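Local coordinates for protein TbiB1 (Thermobaculum terrenum, PDB 5V1V) that probably serves as the leader-peptide recognition protein of lasso peptide biosynthesis, binding the leader of the TbiA precursor, at residues 5-13 against 20-28. Sequence-based numbering, arbitrary orientation.
Sequences KISDAVVSA and VLLHLQTGT
Val10 and Ala9 close on the imidazole of His23, and this meeting forms the denser part of the contact between residues 5-13 and 20-28. With CG opposite the backbone N (chi1 -165°), the His23 ring is carried toward the type I turn from Ser7 to Val10. Ala9 CB lies 3.6 Å from His23 CE1, and Val10 CG2, arriving obliquely to the ring, is 3.9 Å from His23 CD2. Both ring nitrogens are engaged. The backbone N of Gln25 donates to ND1 close to the ring plane, while a water 3.0 Å from His23 NE2 also bonds Ser7 OG, which in turn accepts from Ala9 N in an ST turn. An alanine in place of His23 would probably leave Gln25 N without its acceptor, cost the water one of its two links, and open a gap beside Ala9 and Val10.

Farther along this face, Leu21 CD2 packs 3.7 Å from Ser12 OG, whose hydroxyl bonds Trp40 of helix 34-44, with a weak second link to the zinc ligand Glu44. Val10 and Leu21 also lean on Trp40.

The other face, bearing Val11, Ala13, Val20 and Leu22, is looser and more solvent-accessible: Val11 and Leu24 are exposed, whereas Leu21 and His23 are buried. There, Val11 CG2 touches Leu24 CD1 at 3.7 Å. Val11 CB and Leu22 CB are 4.3 Å apart, and Leu22 also packs on the bound leader peptide.

Between the faces, paired backbone bonds join Val11 with Leu22 and Ala13 with Val20, and the ladder ends where Leu24 N donates almost straight to Ala9 O (2.8 Å, 170° at the hydrogen). The strands thus make an antiparallel beta hairpin, the first two strands of the three-stranded sheet that packs against helices in this PqqD-family, winged-helix-like peptide-binding fold.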
loop_
_atom_site.group_PDB
_atom_site.type_symbol
_atom_site.label_atom_id
_atom_site.label_comp_id
_atom_site.label_asym_id
_atom_site.label_seq_id
_atom_site.Cartn_x
_atom_site.Cartn_y
_atom_site.Cartn_z
ATOM N N LYS A 5 -8.535 -3.854 6.113
ATOM C CA LYS A 5 -7.668 -3.016 6.939
ATOM C C LYS A 5 -6.225 -3.507 6.941
ATOM O O LYS A 5 -5.956 -4.670 6.695
ATOM C CB LYS A 5 -8.174 -2.959 8.380
ATOM C CG LYS A 5 -8.005 -4.239 9.178
ATOM C CD LYS A 5 -8.449 -4.003 10.610
ATOM C CE LYS A 5 -7.557 -4.759 11.569
ATOM N NZ LYS A 5 -8.163 -4.756 12.922
ATOM N N ILE A 6 -5.297 -2.611 7.258
ATOM C CA ILE A 6 -3.919 -2.998 7.537
ATOM C C ILE A 6 -3.876 -4.015 8.688
ATOM O O ILE A 6 -4.629 -3.901 9.666
ATOM C CB ILE A 6 -3.068 -1.757 7.862
ATOM C CG1 ILE A 6 -2.945 -0.901 6.598
ATOM C CG2 ILE A 6 -1.718 -2.142 8.470
ATOM C CD1 ILE A 6 -2.431 0.482 6.886
ATOM N N SER A 7 -3.015 -5.026 8.563
ATOM C CA SER A 7 -2.849 -6.002 9.627
ATOM C C SER A 7 -2.432 -5.326 10.934
ATOM O O SER A 7 -1.565 -4.439 10.938
ATOM C CB SER A 7 -1.802 -7.045 9.242
ATOM O OG SER A 7 -1.388 -7.803 10.364
ATOM N N ASP A 8 -3.016 -5.790 12.042
ATOM C CA ASP A 8 -2.657 -5.291 13.367
ATOM C C ASP A 8 -1.224 -5.647 13.759
ATOM O O ASP A 8 -0.698 -5.115 14.735
ATOM C CB ASP A 8 -3.631 -5.823 14.425
ATOM C CG ASP A 8 -5.006 -5.195 14.326
ATOM O OD1 ASP A 8 -5.106 -4.008 13.948
ATOM O OD2 ASP A 8 -5.990 -5.900 14.634
ATOM N N ALA A 9 -0.596 -6.545 13.005
ATOM C CA ALA A 9 0.779 -6.961 13.274
ATOM C C ALA A 9 1.845 -6.104 12.584
ATOM O O ALA A 9 3.035 -6.334 12.759
ATOM C CB ALA A 9 0.965 -8.428 12.917
ATOM N N VAL A 10 1.412 -5.105 11.824
ATOM C CA VAL A 10 2.323 -4.292 11.019
ATOM C C VAL A 10 2.655 -2.963 11.694
ATOM O O VAL A 10 1.761 -2.242 12.153
ATOM C CB VAL A 10 1.757 -4.060 9.597
ATOM C CG1 VAL A 10 2.662 -3.146 8.788
ATOM C CG2 VAL A 10 1.619 -5.383 8.870
ATOM N N VAL A 11 3.954 -2.677 11.766
ATOM C CA VAL A 11 4.475 -1.381 12.195
ATOM C C VAL A 11 4.898 -0.592 10.942
ATOM O O VAL A 11 5.568 -1.142 10.068
ATOM C CB VAL A 11 5.691 -1.565 13.141
ATOM C CG1 VAL A 11 6.303 -0.225 13.518
ATOM C CG2 VAL A 11 5.299 -2.326 14.405
ATOM N N SER A 12 4.510 0.681 10.861
ATOM C CA SER A 12 4.867 1.536 9.725
ATOM C C SER A 12 5.807 2.642 10.177
ATOM O O SER A 12 5.538 3.333 11.160
ATOM C CB SER A 12 3.624 2.173 9.098
ATOM O OG SER A 12 2.686 1.203 8.704
ATOM N N ALA A 13 6.904 2.809 9.443
ATOM C CA ALA A 13 7.915 3.816 9.749
ATOM C C ALA A 13 8.102 4.705 8.523
ATOM O O ALA A 13 8.719 4.291 7.548
ATOM C CB ALA A 13 9.230 3.138 10.117
ATOM N N VAL A 20 8.751 2.281 5.527
ATOM C CA VAL A 20 9.250 0.952 5.817
ATOM C C VAL A 20 8.170 0.238 6.628
ATOM O O VAL A 20 7.653 0.787 7.616
ATOM C CB VAL A 20 10.580 1.011 6.592
ATOM C CG1 VAL A 20 11.076 -0.392 6.910
ATOM C CG2 VAL A 20 11.618 1.771 5.772
ATOM N N LEU A 21 7.814 -0.977 6.210
ATOM C CA LEU A 21 6.820 -1.787 6.926
ATOM C C LEU A 21 7.503 -2.970 7.584
ATOM O O LEU A 21 8.296 -3.657 6.939
ATOM C CB LEU A 21 5.754 -2.327 5.966
ATOM C CG LEU A 21 5.114 -1.321 5.016
ATOM C CD1 LEU A 21 4.109 -1.989 4.094
ATOM C CD2 LEU A 21 4.441 -0.226 5.818
ATOM N N LEU A 22 7.175 -3.220 8.849
ATOM C CA LEU A 22 7.685 -4.370 9.574
ATOM C C LEU A 22 6.518 -5.237 10.022
ATOM O O LEU A 22 5.624 -4.760 10.719
ATOM C CB LEU A 22 8.479 -3.914 10.799
ATOM C CG LEU A 22 9.817 -3.203 10.599
ATOM C CD1 LEU A 22 9.639 -1.746 10.195
ATOM C CD2 LEU A 22 10.600 -3.307 11.895
ATOM N N HIS A 23 6.517 -6.500 9.617
ATOM C CA HIS A 23 5.494 -7.404 10.074
ATOM C C HIS A 23 6.025 -8.126 11.300
ATOM O O HIS A 23 6.977 -8.904 11.202
ATOM C CB HIS A 23 5.120 -8.389 8.981
ATOM C CG HIS A 23 3.849 -9.120 9.256
ATOM N ND1 HIS A 23 3.682 -9.942 10.351
ATOM C CD2 HIS A 23 2.673 -9.136 8.588
ATOM C CE1 HIS A 23 2.457 -10.437 10.340
ATOM N NE2 HIS A 23 1.823 -9.956 9.287
ATOM N N LEU A 24 5.434 -7.836 12.458
ATOM C CA LEU A 24 5.980 -8.318 13.739
ATOM C C LEU A 24 5.889 -9.815 13.965
ATOM O O LEU A 24 6.540 -10.350 14.867
ATOM C CB LEU A 24 5.336 -7.587 14.914
ATOM C CG LEU A 24 5.572 -6.081 14.982
ATOM C CD1 LEU A 24 4.940 -5.508 16.237
ATOM C CD2 LEU A 24 7.047 -5.729 14.906
ATOM N N GLN A 25 5.084 -10.501 13.164
ATOM C CA GLN A 25 4.916 -11.940 13.367
ATOM C C GLN A 25 5.642 -12.801 12.334
ATOM O O GLN A 25 6.102 -13.892 12.658
ATOM C CB GLN A 25 3.434 -12.285 13.469
ATOM C CG GLN A 25 2.785 -11.641 14.690
ATOM C CD GLN A 25 1.368 -12.104 14.931
ATOM O OE1 GLN A 25 0.987 -13.205 14.537
ATOM N NE2 GLN A 25 0.580 -11.268 15.596
ATOM N N THR A 26 5.765 -12.302 11.106
ATOM C CA THR A 26 6.560 -12.983 10.079
ATOM C C THR A 26 8.032 -12.556 10.156
ATOM O O THR A 26 8.921 -13.262 9.663
ATOM C CB THR A 26 6.011 -12.743 8.659
ATOM O OG1 THR A 26 6.215 -11.377 8.286
ATOM C CG2 THR A 26 4.515 -13.081 8.574
ATOM N N GLY A 27 8.276 -11.407 10.789
ATOM C CA GLY A 27 9.623 -10.829 10.911
ATOM C C GLY A 27 10.213 -10.300 9.616
ATOM O O GLY A 27 11.435 -10.173 9.492
ATOM N N THR A 28 9.347 -9.993 8.657
ATOM C CA THR A 28 9.754 -9.534 7.336
ATOM C C THR A 28 9.558 -8.024 7.262
ATOM O O THR A 28 8.618 -7.478 7.854
ATOM C CB THR A 28 8.953 -10.248 6.220
ATOM O OG1 THR A 28 9.028 -11.669 6.400
ATOM C CG2 THR A 28 9.502 -9.895 4.834
HETATM O O HOH W 1 -1.140 -10.396 9.720
#